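(R)-specific secondary-alkylsulfatase (Pseudomonas sp., PDB 2YHE) catalyses the enantioselective hydrolysis of secondary-alkyl sulfates, inverting the configuration at carbon to give (S)-alcohols and leaving nonreacted sulfate esters. Local coordinates at residues Ser247-Thr252 against Gln353-Pro358; Asp295-Leu300 against Asn307-Ala312. All blocks are in the same frame, centred on the assembly; numbering follows the deposited sequence.

Contact 1 (Ser247-Thr252 against Gln353-Pro358); sequences SGLFKT and QQHNWP. With ZN (zinc ion), chain G.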
loop_
_atom_site.group_PDB
_atom_site.type_symbol
_atom_site.label_atom_id
_atom_site.label_comp_id
_atom_site.label_asym_id
_atom_site.label_seq_id
_atom_site.Cartn_x
_atom_site.Cartn_y
_atom_site.Cartn_z
ATOM N N SER A 247 -4.338 24.289 8.381
ATOM C CA SER A 247 -4.129 22.943 7.844
ATOM C C SER A 247 -2.672 22.425 8.054
ATOM O O SER A 247 -2.222 21.527 7.332
ATOM C CB SER A 247 -4.561 22.871 6.386
ATOM O OG SER A 247 -5.935 23.167 6.249
ATOM N N GLY A 248 -1.974 22.989 9.045
ATOM C CA GLY A 248 -0.638 22.566 9.453
ATOM C C GLY A 248 0.517 23.007 8.581
ATOM O O GLY A 248 1.492 23.583 9.094
ATOM N N LEU A 249 0.442 22.693 7.263
ATOM C CA LEU A 249 1.463 23.077 6.279
ATOM C C LEU A 249 0.995 24.234 5.428
ATOM O O LEU A 249 1.739 24.740 4.590
ATOM C CB LEU A 249 1.858 21.884 5.386
ATOM C CG LEU A 249 2.522 20.678 6.074
ATOM C CD1 LEU A 249 2.967 19.681 5.046
ATOM C CD2 LEU A 249 3.685 21.080 6.987
ATOM N N PHE A 250 -0.263 24.648 5.634
ATOM C CA PHE A 250 -0.944 25.727 4.911
ATOM C C PHE A 250 -2.224 26.056 5.640
ATOM O O PHE A 250 -2.541 25.409 6.656
ATOM C CB PHE A 250 -1.261 25.306 3.465
ATOM C CG PHE A 250 -1.903 23.949 3.277
ATOM C CD1 PHE A 250 -1.125 22.807 3.129
ATOM C CD2 PHE A 250 -3.278 23.818 3.221
ATOM C CE1 PHE A 250 -1.718 21.555 2.972
ATOM C CE2 PHE A 250 -3.868 22.568 3.070
ATOM C CZ PHE A 250 -3.084 21.445 2.953
ATOM N N LYS A 251 -2.976 27.053 5.129
ATOM C CA LYS A 251 -4.205 27.460 5.791
ATOM C C LYS A 251 -5.354 26.526 5.500
ATOM O O LYS A 251 -5.984 26.012 6.435
ATOM C CB LYS A 251 -4.551 28.911 5.458
ATOM C CG LYS A 251 -3.546 29.934 5.964
ATOM C CD LYS A 251 -3.190 29.863 7.448
ATOM C CE LYS A 251 -4.356 29.998 8.390
ATOM N NZ LYS A 251 -3.957 29.694 9.771
ATOM N N THR A 252 -5.637 26.343 4.192
ATOM C CA THR A 252 -6.693 25.502 3.594
ATOM C C THR A 252 -6.405 25.424 2.100
ATOM O O THR A 252 -5.300 25.764 1.680
ATOM C CB THR A 252 -8.121 26.037 3.933
ATOM O OG1 THR A 252 -9.082 25.054 3.579
ATOM C CG2 THR A 252 -8.454 27.366 3.251
ATOM N N GLN A 353 11.792 25.180 1.680
ATOM C CA GLN A 353 10.788 24.127 1.408
ATOM C C GLN A 353 9.650 24.663 0.556
ATOM O O GLN A 353 9.450 25.878 0.477
ATOM C CB GLN A 353 10.175 23.525 2.700
ATOM C CG GLN A 353 11.139 22.983 3.735
ATOM C CD GLN A 353 11.455 24.027 4.760
ATOM O OE1 GLN A 353 11.963 25.114 4.449
ATOM N NE2 GLN A 353 11.163 23.717 6.013
ATOM N N GLN A 354 8.868 23.747 -0.023
ATOM C CA GLN A 354 7.718 24.084 -0.841
ATOM C C GLN A 354 6.401 24.249 -0.039
ATOM O O GLN A 354 5.324 24.431 -0.607
ATOM C CB GLN A 354 7.637 23.187 -2.087
ATOM C CG GLN A 354 8.847 23.340 -3.019
ATOM C CD GLN A 354 9.040 24.745 -3.552
ATOM O OE1 GLN A 354 9.860 25.525 -3.055
ATOM N NE2 GLN A 354 8.291 25.099 -4.573
ATOM N N HIS A 355 6.531 24.232 1.301
ATOM C CA HIS A 355 5.523 24.538 2.320
ATOM C C HIS A 355 6.296 25.161 3.452
ATOM O O HIS A 355 7.421 24.731 3.725
ATOM C CB HIS A 355 4.782 23.301 2.845
ATOM C CG HIS A 355 3.824 22.722 1.861
ATOM N ND1 HIS A 355 2.563 23.268 1.656
ATOM C CD2 HIS A 355 3.981 21.664 1.037
ATOM C CE1 HIS A 355 2.000 22.519 0.724
ATOM N NE2 HIS A 355 2.813 21.536 0.321
ATOM N N ASN A 356 5.722 26.189 4.098
ATOM C CA ASN A 356 6.325 26.875 5.241
ATOM C C ASN A 356 7.653 27.624 4.991
ATOM O O ASN A 356 8.092 27.822 3.851
ATOM C CB ASN A 356 6.393 25.965 6.457
ATOM C CG ASN A 356 5.137 25.153 6.704
ATOM O OD1 ASN A 356 4.968 24.046 6.194
ATOM N ND2 ASN A 356 4.233 25.664 7.506
ATOM N N TRP A 357 8.265 28.073 6.081
ATOM C CA TRP A 357 9.431 28.952 6.142
ATOM C C TRP A 357 10.763 28.258 6.075
ATOM O O TRP A 357 10.842 27.093 6.479
ATOM C CB TRP A 357 9.362 29.813 7.424
ATOM C CG TRP A 357 9.040 29.008 8.635
ATOM C CD1 TRP A 357 9.927 28.384 9.461
ATOM C CD2 TRP A 357 7.736 28.577 9.046
ATOM N NE1 TRP A 357 9.255 27.641 10.406
ATOM C CE2 TRP A 357 7.906 27.740 10.176
ATOM C CE3 TRP A 357 6.427 28.836 8.580
ATOM C CZ2 TRP A 357 6.821 27.175 10.858
ATOM C CZ3 TRP A 357 5.360 28.256 9.246
ATOM C CH2 TRP A 357 5.562 27.428 10.361
ATOM N N PRO A 358 11.851 28.996 5.696
ATOM C CA PRO A 358 13.177 28.380 5.668
ATOM C C PRO A 358 13.784 28.092 7.046
ATOM O O PRO A 358 13.270 28.553 8.071
ATOM C CB PRO A 358 14.020 29.422 4.894
ATOM C CG PRO A 358 13.025 30.286 4.180
ATOM C CD PRO A 358 11.928 30.371 5.173
HETATM ZN ZN ZN G . 2.855 20.305 -1.287
HETATM O O HOH W 1 2.808 26.396 3.218
HETATM O O HOH W 2 1.810 18.399 -0.430
#
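L249 and H355 make the close-packed heart of this contact, where two irregular loops meet beside the binuclear site of a metallo-beta-lactamase fold. The imidazole bonds a zinc ion through NE2 at 2.0 Å, on a site shared with D183, H184, D310 and a water. Its other nitrogen, ND1, faces the 247-252 loop and gives a weak, bent hydrogen bond to L249 O (3.4 Å, 135° at the hydrogen). This second-shell carbonyl is consistent with the ring carrying its proton on ND1, and adds at most a weak restraint to that of the zinc bond. The CB of H355 is directed toward the 247-252 loop, and CG, anti to the carbonyl carbon (chi1 -72°), lies beside the backbone N. N356 is buried too: its side chain crosses that of L249 at about a right angle, and OD1 rests 3.3 Å from L249 CD2. The F250 side is looser. Its partly exposed ring lies beside the imidazole and points the same way, the planes 39° apart, with CD1 no nearer than 4.0 Å to H355 CE1. Around the contact, helix 103-112 receives both loops, W357 packing on Q108 and L111 and both W357 and K251 touching N112. S247 OG bonds N519 of helix 515-530, while P358 lies against strands 124-128 and 350-352.

Contact 2 (Asp295-Leu300 against Asn307-Ala312); sequences DMNIYL and NTADNA. With ZN (zinc ion), chain H; ZN (zinc ion), chain G.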
loop_
_atom_site.group_PDB
_atom_site.type_symbol
_atom_site.label_atom_id
_atom_site.label_comp_id
_atom_site.label_asym_id
_atom_site.label_seq_id
_atom_site.Cartn_x
_atom_site.Cartn_y
_atom_site.Cartn_z
ATOM N N ASP A 295 9.113 12.152 -6.888
ATOM C CA ASP A 295 9.565 13.192 -5.959
ATOM C C ASP A 295 11.077 13.417 -5.993
ATOM O O ASP A 295 11.827 12.482 -6.254
ATOM C CB ASP A 295 9.119 12.774 -4.545
ATOM C CG ASP A 295 9.396 13.704 -3.393
ATOM O OD1 ASP A 295 9.559 14.926 -3.634
ATOM O OD2 ASP A 295 9.394 13.216 -2.235
ATOM N N MET A 296 11.531 14.655 -5.700
ATOM C CA MET A 296 12.965 14.970 -5.686
ATOM C C MET A 296 13.296 16.248 -4.892
ATOM O O MET A 296 12.453 17.147 -4.780
ATOM C CB MET A 296 13.562 15.057 -7.127
ATOM C CG MET A 296 13.048 16.231 -7.947
ATOM S SD MET A 296 13.635 16.177 -9.637
ATOM C CE MET A 296 12.735 17.489 -10.410
ATOM N N ASN A 297 14.547 16.350 -4.405
ATOM C CA ASN A 297 15.054 17.554 -3.765
ATOM C C ASN A 297 15.839 18.363 -4.792
ATOM O O ASN A 297 16.320 17.807 -5.789
ATOM C CB ASN A 297 15.942 17.205 -2.579
ATOM C CG ASN A 297 15.172 16.734 -1.389
ATOM O OD1 ASN A 297 14.001 17.091 -1.201
ATOM N ND2 ASN A 297 15.806 15.907 -0.569
ATOM N N ILE A 298 15.995 19.661 -4.549
ATOM C CA ILE A 298 16.751 20.511 -5.467
ATOM C C ILE A 298 17.806 21.265 -4.691
ATOM O O ILE A 298 17.474 22.109 -3.845
ATOM C CB ILE A 298 15.872 21.492 -6.324
ATOM C CG1 ILE A 298 14.707 20.784 -7.037
ATOM C CG2 ILE A 298 16.746 22.256 -7.330
ATOM C CD1 ILE A 298 13.402 20.769 -6.274
ATOM N N TYR A 299 19.081 20.952 -4.976
ATOM C CA TYR A 299 20.192 21.667 -4.372
ATOM C C TYR A 299 20.622 22.802 -5.314
ATOM O O TYR A 299 20.644 22.629 -6.545
ATOM C CB TYR A 299 21.353 20.731 -4.036
ATOM C CG TYR A 299 22.509 21.451 -3.361
ATOM C CD1 TYR A 299 22.369 21.999 -2.085
ATOM C CD2 TYR A 299 23.729 21.615 -4.013
ATOM C CE1 TYR A 299 23.407 22.704 -1.483
ATOM C CE2 TYR A 299 24.781 22.302 -3.412
ATOM C CZ TYR A 299 24.612 22.849 -2.149
ATOM O OH TYR A 299 25.639 23.531 -1.560
ATOM N N LEU A 300 20.885 23.984 -4.738
ATOM C CA LEU A 300 21.310 25.159 -5.506
ATOM C C LEU A 300 22.747 25.490 -5.138
ATOM O O LEU A 300 22.995 26.113 -4.100
ATOM C CB LEU A 300 20.341 26.340 -5.325
ATOM C CG LEU A 300 18.879 26.034 -5.720
ATOM C CD1 LEU A 300 17.972 27.146 -5.339
ATOM C CD2 LEU A 300 18.733 25.782 -7.205
ATOM N N ASN A 307 16.646 22.923 -1.350
ATOM C CA ASN A 307 15.189 22.942 -1.388
ATOM C C ASN A 307 14.768 21.490 -1.183
ATOM O O ASN A 307 15.017 20.625 -2.035
ATOM C CB ASN A 307 14.625 23.541 -2.683
ATOM C CG ASN A 307 13.135 23.817 -2.635
ATOM O OD1 ASN A 307 12.323 23.036 -2.112
ATOM N ND2 ASN A 307 12.736 24.921 -3.237
ATOM N N THR A 308 14.197 21.223 -0.023
ATOM C CA THR A 308 13.771 19.885 0.386
ATOM C C THR A 308 12.333 19.557 -0.041
ATOM O O THR A 308 11.711 18.678 0.570
ATOM C CB THR A 308 13.959 19.717 1.902
ATOM O OG1 THR A 308 13.129 20.657 2.632
ATOM C CG2 THR A 308 15.405 19.855 2.305
ATOM N N ALA A 309 11.803 20.275 -1.076
ATOM C CA ALA A 309 10.437 20.125 -1.575
ATOM C C ALA A 309 9.467 19.981 -0.388
ATOM O O ALA A 309 9.412 20.897 0.424
ATOM C CB ALA A 309 10.340 18.919 -2.525
ATOM N N ASP A 310 8.772 18.830 -0.245
ATOM C CA ASP A 310 7.857 18.562 0.882
ATOM C C ASP A 310 8.399 17.392 1.710
ATOM O O ASP A 310 7.676 16.795 2.507
ATOM C CB ASP A 310 6.419 18.238 0.397
ATOM C CG ASP A 310 5.678 19.323 -0.368
ATOM O OD1 ASP A 310 6.307 20.359 -0.705
ATOM O OD2 ASP A 310 4.482 19.122 -0.667
ATOM N N ASN A 311 9.679 17.081 1.524
ATOM C CA ASN A 311 10.362 15.967 2.169
ATOM C C ASN A 311 10.750 16.184 3.596
ATOM O O ASN A 311 10.946 15.213 4.313
ATOM C CB ASN A 311 11.543 15.509 1.325
ATOM C CG ASN A 311 11.112 15.021 -0.027
ATOM O OD1 ASN A 311 10.226 14.161 -0.151
ATOM N ND2 ASN A 311 11.699 15.592 -1.070
ATOM N N ALA A 312 10.866 17.434 4.029
ATOM C CA ALA A 312 11.221 17.736 5.414
ATOM C C ALA A 312 10.494 18.987 5.902
ATOM O O ALA A 312 11.165 19.939 6.278
ATOM C CB ALA A 312 12.728 17.896 5.539
HETATM ZN ZN ZN H . 3.623 17.102 -1.560
HETATM ZN ZN ZN G . 2.855 20.305 -1.287
HETATM O O HOH W 3 8.123 16.503 -1.874
HETATM O O HOH W 2 1.810 18.399 -0.430
#
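I298 and N307 pair across an antiparallel beta hairpin, strands 296-300 and 305-307, in one sheet of the metallo-beta-lactamase fold; beyond N307 the chain leaves the sheet to supply a metal ligand. N307 forms both bonds of a hydrogen-bonded pair: its O accepts from I298 N at 2.9 Å, nearly straight (171°), and its N gives to I298 O. The side chains of I298 and N307 stand on the same face of the sheet. With CG swung away from its own backbone N (chi1 -169°), N307 directs OD1 forward to accept from A309 N at 3.0 Å, an Asx turn that bends the chain out of the strand, while ND2 is taken by Q354. At T308 the backbone still follows strand 350-352 through I352, and T308 O accepts from N311 N at 2.8 Å, closing the next turn. A309 sets its methyl against the backbone, CB 3.6 Å from M296 O. D310 then turns to the metals: OD2 bridges the two zinc ions, 2.1 Å from the one shared with H355 and 2.4 Å from the other. Its backbone N gives to a water that in turn donates to D295 OD1, linking this bridging ligand to the residue just before strand 296-300. N311 finally reaches back to the 295-297 end of the first segment, its amide plane turned 72° from that of N297. Its ND2 makes a weak, long bond to D295 OD1 and a shorter one to N297 OD1 at 2.8 Å; ND2 sits above the N297 carbonyl plane, whereas N297 OD1 lies almost in the amide plane of N311.

Both contacts are buried in the metallo-beta-lactamase domain and converge on the same zinc ion, for which contact 1 provides a terminal histidine and contact 2 a bridging aspartate. Their chemistry differs with their place. Contact 2 joins segments close in sequence, paired in a sheet at one end, and relies on strong backbone bonds and buried amides. Contact 1 joins loops a hundred residues apart through one weak bond and side-chain packing, with a partly exposed aromatic at its margin. The two are stitched together by 353-358 and 307-312, where Q354 N probably bonds A309 O at 2.9 Å, which brings the segments carrying H355 and D310 together.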